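Local coordinates for conserved hypothetical protein (Bacteroides thetaiotaomicron, PDB 2FB6), which is of unknown function but folds as a small single-chain alpha/beta domain built round a five-stranded parallel sheet flanked by helices, at residues K9-W14 against N43-G48; T73-Q78 against T96-G101. All coordinates share one frame; numbering follows the deposited sequence. Where two conformers were deposited one is given.

Contact 1. Residues K9-W14 against N43-G48; sequences KLTILW and NIILWG
Leu46 lies over one face of the Trp14 indole in a CH-pi contact, its CD2 offset toward the rim, while Ile44 meets the ring edge in plane, CG2 being 3.6 Å from CE3 of Trp14. With CG anti to the backbone N (chi1 173°), Trp14 runs alongside Leu46, and its NE1 is hydrogen-bonded to Thr16 O. Cutting Trp14 back to an alanine is likely to open a gap beside Ile44 and Leu46 and leave Thr16 O without its indole donor.

The two strands run parallel, with five backbone hydrogen bonds between them, from Asn43 N to Leu10 O (3.0 Å) through to Trp47 N to Trp14 O (3.2 Å), past the end of strand 41-46. On the face of Thr11, Leu13 and Ile45, away from the Trp14 ring, Ile45 reaches two neighbours: CD1 touches Thr11 CG2 (3.8 Å) and CG2 touches Leu13 CD1 (3.8 Å). Thr11 OG1 bonds to Glu112.

The crossover between these strands is helix 19-36, which packs on Ile12 and Trp14; helix 101-109 covers Asn43 and Ile45 on the opposite face. Strands 113-116 and 73-77 flank the pair.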
loop_
_atom_site.group_PDB
_atom_site.type_symbol
_atom_site.label_atom_id
_atom_site.label_comp_id
_atom_site.label_asym_id
_atom_site.label_seq_id
_atom_site.Cartn_x
_atom_site.Cartn_y
_atom_site.Cartn_z
ATOM N N LYS A 9 0.827 11.418 -8.596
ATOM C CA LYS A 9 0.850 10.422 -7.513
ATOM C C LYS A 9 -0.535 9.938 -7.138
ATOM O O LYS A 9 -1.462 10.738 -6.938
ATOM C CB LYS A 9 1.549 10.977 -6.251
ATOM C CG LYS A 9 1.686 9.952 -5.112
ATOM C CD LYS A 9 2.325 10.542 -3.874
ATOM C CE LYS A 9 2.521 9.503 -2.794
ATOM N NZ LYS A 9 2.903 10.163 -1.508
ATOM N N LEU A 10 -0.655 8.622 -7.001
ATOM C CA LEU A 10 -1.863 8.025 -6.419
ATOM C C LEU A 10 -1.511 7.333 -5.115
ATOM O O LEU A 10 -0.522 6.613 -5.048
ATOM C CB LEU A 10 -2.450 6.975 -7.370
ATOM C CG LEU A 10 -3.696 6.217 -6.873
ATOM C CD1 LEU A 10 -4.869 7.171 -6.629
ATOM C CD2 LEU A 10 -4.046 5.097 -7.851
ATOM N N THR A 11 -2.337 7.534 -4.091
ATOM C CA THR A 11 -2.212 6.810 -2.829
ATOM C C THR A 11 -3.422 5.903 -2.654
ATOM O O THR A 11 -4.563 6.295 -2.931
ATOM C CB THR A 11 -2.071 7.788 -1.677
ATOM O OG1 THR A 11 -0.796 8.421 -1.821
ATOM C CG2 THR A 11 -2.115 7.080 -0.320
ATOM N N ILE A 12 -3.164 4.667 -2.236
ATOM C CA ILE A 12 -4.254 3.776 -1.907
ATOM C C ILE A 12 -4.143 3.451 -0.429
ATOM O O ILE A 12 -3.110 2.950 0.006
ATOM C CB ILE A 12 -4.199 2.474 -2.740
ATOM C CG1 ILE A 12 -4.337 2.800 -4.240
ATOM C CG2 ILE A 12 -5.311 1.495 -2.288
ATOM C CD1 ILE A 12 -4.007 1.638 -5.169
ATOM N N LEU A 13 -5.195 3.755 0.332
ATOM C CA LEU A 13 -5.286 3.294 1.709
ATOM C C LEU A 13 -5.968 1.927 1.683
ATOM O O LEU A 13 -7.175 1.818 1.445
ATOM C CB LEU A 13 -6.080 4.293 2.541
ATOM C CG LEU A 13 -6.344 3.946 4.011
ATOM C CD1 LEU A 13 -5.053 3.731 4.806
ATOM C CD2 LEU A 13 -7.188 5.031 4.646
ATOM N N TRP A 14 -5.177 0.881 1.881
ATOM C CA TRP A 14 -5.657 -0.483 1.765
ATOM C C TRP A 14 -5.998 -1.002 3.163
ATOM O O TRP A 14 -5.109 -1.318 3.958
ATOM C CB TRP A 14 -4.560 -1.318 1.092
ATOM C CG TRP A 14 -4.791 -2.786 1.030
ATOM C CD1 TRP A 14 -5.918 -3.474 1.401
ATOM C CD2 TRP A 14 -3.874 -3.756 0.527
ATOM N NE1 TRP A 14 -5.729 -4.829 1.196
ATOM C CE2 TRP A 14 -4.487 -5.027 0.651
ATOM C CE3 TRP A 14 -2.587 -3.677 -0.025
ATOM C CZ2 TRP A 14 -3.851 -6.207 0.256
ATOM C CZ3 TRP A 14 -1.939 -4.864 -0.407
ATOM C CH2 TRP A 14 -2.576 -6.108 -0.265
ATOM N N ASN A 43 1.714 4.930 -4.051
ATOM C CA ASN A 43 2.003 4.534 -2.681
ATOM C C ASN A 43 0.807 3.792 -2.095
ATOM O O ASN A 43 -0.325 4.270 -2.203
ATOM C CB ASN A 43 2.284 5.775 -1.825
ATOM C CG ASN A 43 2.590 5.427 -0.376
ATOM O OD1 ASN A 43 1.914 5.896 0.549
ATOM N ND2 ASN A 43 3.614 4.611 -0.169
ATOM N N ILE A 44 1.066 2.650 -1.464
ATOM C CA ILE A 44 -0.002 1.866 -0.853
ATOM C C ILE A 44 0.245 1.811 0.643
ATOM O O ILE A 44 1.352 1.506 1.070
ATOM C CB ILE A 44 -0.077 0.432 -1.444
ATOM C CG1 ILE A 44 -0.344 0.498 -2.972
ATOM C CG2 ILE A 44 -1.170 -0.383 -0.694
ATOM C CD1 ILE A 44 -0.392 -0.826 -3.662
ATOM N N ILE A 45 -0.788 2.136 1.416
ATOM C CA ILE A 45 -0.717 2.115 2.879
ATOM C C ILE A 45 -1.504 0.900 3.374
ATOM O O ILE A 45 -2.700 0.797 3.134
ATOM C CB ILE A 45 -1.341 3.385 3.498
ATOM C CG1 ILE A 45 -0.703 4.663 2.926
ATOM C CG2 ILE A 45 -1.236 3.315 5.025
ATOM C CD1 ILE A 45 -1.551 5.897 3.215
ATOM N N LEU A 46 -0.812 -0.008 4.052
ATOM C CA LEU A 46 -1.448 -1.172 4.665
ATOM C C LEU A 46 -1.840 -0.839 6.093
ATOM O O LEU A 46 -0.980 -0.619 6.941
ATOM C CB LEU A 46 -0.482 -2.352 4.682
ATOM C CG LEU A 46 -0.274 -3.074 3.362
ATOM C CD1 LEU A 46 0.837 -4.087 3.487
ATOM C CD2 LEU A 46 -1.562 -3.765 2.976
ATOM N N TRP A 47 -3.140 -0.808 6.379
ATOM C CA TRP A 47 -3.576 -0.373 7.702
ATOM C C TRP A 47 -4.965 -0.930 7.943
ATOM O O TRP A 47 -5.894 -0.581 7.222
ATOM C CB TRP A 47 -3.611 1.163 7.723
ATOM C CG TRP A 47 -3.730 1.791 9.080
ATOM C CD1 TRP A 47 -4.141 1.201 10.241
ATOM C CD2 TRP A 47 -3.470 3.157 9.393
ATOM N NE1 TRP A 47 -4.143 2.121 11.265
ATOM C CE2 TRP A 47 -3.720 3.327 10.769
ATOM C CE3 TRP A 47 -3.018 4.256 8.645
ATOM C CZ2 TRP A 47 -3.563 4.562 11.413
ATOM C CZ3 TRP A 47 -2.852 5.482 9.295
ATOM C CH2 TRP A 47 -3.116 5.618 10.650
ATOM N N GLY A 48 -5.108 -1.766 8.973
ATOM C CA GLY A 48 -6.402 -2.405 9.274
ATOM C C GLY A 48 -6.370 -3.895 9.010
ATOM O O GLY A 48 -5.326 -4.519 9.151
#

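Contact 2. Residues T73-Q78 against T96-G101; sequences TIEACQ and TVRYMG
A beta-alpha-beta crossover ends here, where strand 96-98 comes back through helices 78-84 and 87-92 to lie parallel beside strand 73-77 at the border of the sheet; Ile74 O takes its first bond, from Thr96 N at 3.0 Å. Thr96 O then accepts Ala76 N (2.7 Å), and Ala76 O accepts Arg98 N. The last bond is different: Gln78 N approaches Arg98 O from well above the carbonyl plane, as strand 73-77 gives way to helix 78-84.

At the start of that helix the Gln78 amide stacks on one face of the Tyr99 ring, the planes 22° apart. Its NE2 is bonded to Glu82 instead of the phenol.

Glu75 CG sits between the backbone N and the carbonyl carbon (chi1 52°), and the extended chain carries OE1 to Arg98. In this salt bridge NH2 (2.8 Å) meets the syn lone pair of Glu75 OE1, while NE (3.0 Å) comes nearly along its C-O axis. The Met100 (selenomethionine) side chain crosses Glu75 at about a right angle, SE lying 3.5 Å from Glu75 CD. Tyr107 OH bonds to OE2, giving both oxygens of the buried Glu75 a partner, and Arg98's positive charge would be expected to favour the ionised carboxylate.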
loop_
_atom_site.group_PDB
_atom_site.type_symbol
_atom_site.label_atom_id
_atom_site.label_comp_id
_atom_site.label_asym_id
_atom_site.label_seq_id
_atom_site.Cartn_x
_atom_site.Cartn_y
_atom_site.Cartn_z
ATOM N N THR A 73 5.463 1.840 -4.021
ATOM C CA THR A 73 5.953 1.831 -2.641
ATOM C C THR A 73 4.832 1.304 -1.744
ATOM O O THR A 73 3.660 1.560 -1.998
ATOM C CB THR A 73 6.446 3.231 -2.170
ATOM O OG1 THR A 73 5.393 4.189 -2.313
ATOM C CG2 THR A 73 7.615 3.699 -3.022
ATOM N N ILE A 74 5.192 0.565 -0.701
ATOM C CA ILE A 74 4.203 0.001 0.229
ATOM C C ILE A 74 4.702 0.194 1.650
ATOM O O ILE A 74 5.840 -0.140 1.942
ATOM C CB ILE A 74 3.922 -1.506 -0.016
ATOM C CG1 ILE A 74 3.601 -1.751 -1.497
ATOM C CG2 ILE A 74 2.747 -1.957 0.886
ATOM C CD1 ILE A 74 3.335 -3.202 -1.844
ATOM N N GLU A 75 3.860 0.785 2.500
ATOM C CA GLU A 75 4.203 1.036 3.894
ATOM C C GLU A 75 3.061 0.532 4.752
ATOM O O GLU A 75 1.912 0.530 4.310
ATOM C CB GLU A 75 4.467 2.526 4.134
ATOM C CG GLU A 75 3.342 3.457 3.645
ATOM C CD GLU A 75 3.664 4.944 3.790
ATOM O OE1 GLU A 75 4.731 5.272 4.352
ATOM O OE2 GLU A 75 2.841 5.776 3.351
ATOM N N ALA A 76 3.394 0.036 5.939
ATOM C CA ALA A 76 2.388 -0.547 6.817
ATOM C C ALA A 76 2.425 0.140 8.161
ATOM O O ALA A 76 3.501 0.499 8.657
ATOM C CB ALA A 76 2.630 -2.053 6.996
ATOM N N CYS A 77 1.242 0.292 8.747
ATOM C CA CYS A 77 1.082 0.861 10.068
ATOM C C CYS A 77 1.863 0.043 11.094
ATOM O O CYS A 77 1.579 -1.129 11.292
ATOM C CB CYS A 77 -0.410 0.939 10.415
ATOM S SG CYS A 77 -0.779 1.374 12.130
ATOM N N GLN A 78 2.853 0.664 11.737
ATOM C CA GLN A 78 3.666 -0.028 12.730
ATOM C C GLN A 78 2.860 -0.430 13.957
ATOM O O GLN A 78 3.134 -1.487 14.549
ATOM C CB GLN A 78 4.885 0.817 13.121
ATOM C CG GLN A 78 5.795 0.146 14.143
ATOM C CD GLN A 78 7.165 0.806 14.231
ATOM O OE1 GLN A 78 7.596 1.494 13.301
ATOM N NE2 GLN A 78 7.847 0.604 15.347
ATOM N N THR A 96 7.744 -1.120 4.052
ATOM C CA THR A 96 8.231 -0.172 5.058
ATOM C C THR A 96 7.272 -0.170 6.233
ATOM O O THR A 96 6.089 0.087 6.071
ATOM C CB THR A 96 8.349 1.264 4.487
ATOM O OG1 THR A 96 9.317 1.263 3.436
ATOM C CG2 THR A 96 8.773 2.269 5.588
ATOM N N VAL A 97 7.781 -0.441 7.425
ATOM C CA VAL A 97 6.942 -0.400 8.603
ATOM C C VAL A 97 7.298 0.854 9.386
ATOM O O VAL A 97 8.461 1.056 9.744
ATOM C CB VAL A 97 7.147 -1.664 9.476
ATOM C CG1 VAL A 97 6.421 -1.567 10.802
ATOM C CG2 VAL A 97 6.703 -2.907 8.718
ATOM N N ARG A 98 6.303 1.718 9.604
ATOM C CA ARG A 98 6.531 2.941 10.355
ATOM C C ARG A 98 5.239 3.436 10.981
ATOM O O ARG A 98 4.144 3.009 10.599
ATOM C CB ARG A 98 7.157 4.015 9.465
ATOM C CG ARG A 98 6.264 4.573 8.416
ATOM C CD ARG A 98 6.966 5.797 7.833
ATOM N NE ARG A 98 6.283 6.275 6.657
ATOM C CZ ARG A 98 6.464 7.478 6.120
ATOM N NH1 ARG A 98 7.293 8.365 6.667
ATOM N NH2 ARG A 98 5.778 7.804 5.043
ATOM N N TYR A 99 5.363 4.340 11.950
ATOM C CA TYR A 99 4.168 4.920 12.567
ATOM C C TYR A 99 3.474 5.810 11.539
ATOM O O TYR A 99 4.109 6.678 10.954
ATOM C CB TYR A 99 4.531 5.653 13.865
ATOM C CG TYR A 99 4.990 4.683 14.931
ATOM C CD1 TYR A 99 4.163 3.646 15.355
ATOM C CD2 TYR A 99 6.258 4.792 15.501
ATOM C CE1 TYR A 99 4.586 2.722 16.327
ATOM C CE2 TYR A 99 6.684 3.881 16.492
ATOM C CZ TYR A 99 5.832 2.857 16.888
ATOM O OH TYR A 99 6.211 1.936 17.840
HETATM N N MSE A 100 2.191 5.534 11.288
HETATM C CA MSE A 100 1.516 6.060 10.094
HETATM C C MSE A 100 0.632 7.280 10.321
HETATM O O MSE A 100 0.077 7.815 9.359
HETATM C CB MSE A 100 0.686 4.948 9.425
HETATM C CG MSE A 100 1.474 4.051 8.512
HETATM SE SE MSE A 100 2.299 5.035 7.046
HETATM C CE MSE A 100 0.819 5.989 6.303
ATOM N N GLY A 101 0.508 7.730 11.567
ATOM C CA GLY A 101 -0.398 8.841 11.866
ATOM C C GLY A 101 -0.015 10.143 11.191
ATOM O O GLY A 101 -0.851 10.808 10.542
#

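Contacts 1 and 2 are successive pairings within one parallel sheet, their centres about 10 Å apart. Strands 41-46 and 73-77 join them: Leu46 N reaches Glu75 O at 2.8 Å, a probable hydrogen bond. Across the sheet the strands of the two contacts follow in the order 9-14, 41-46, 73-77, 96-98. Helix 101-109 spans both contacts on one face, its Tyr107 touching Ile45 of contact 1 and Met100 of contact 2. Near the C-terminal ends of the strands Trp47 meets Cys77, NE1 lying 3.6 Å from SG as packing, and also touches Met100. No ligand marks a site, although in parallel alpha/beta folds this end of the sheet commonly carries one.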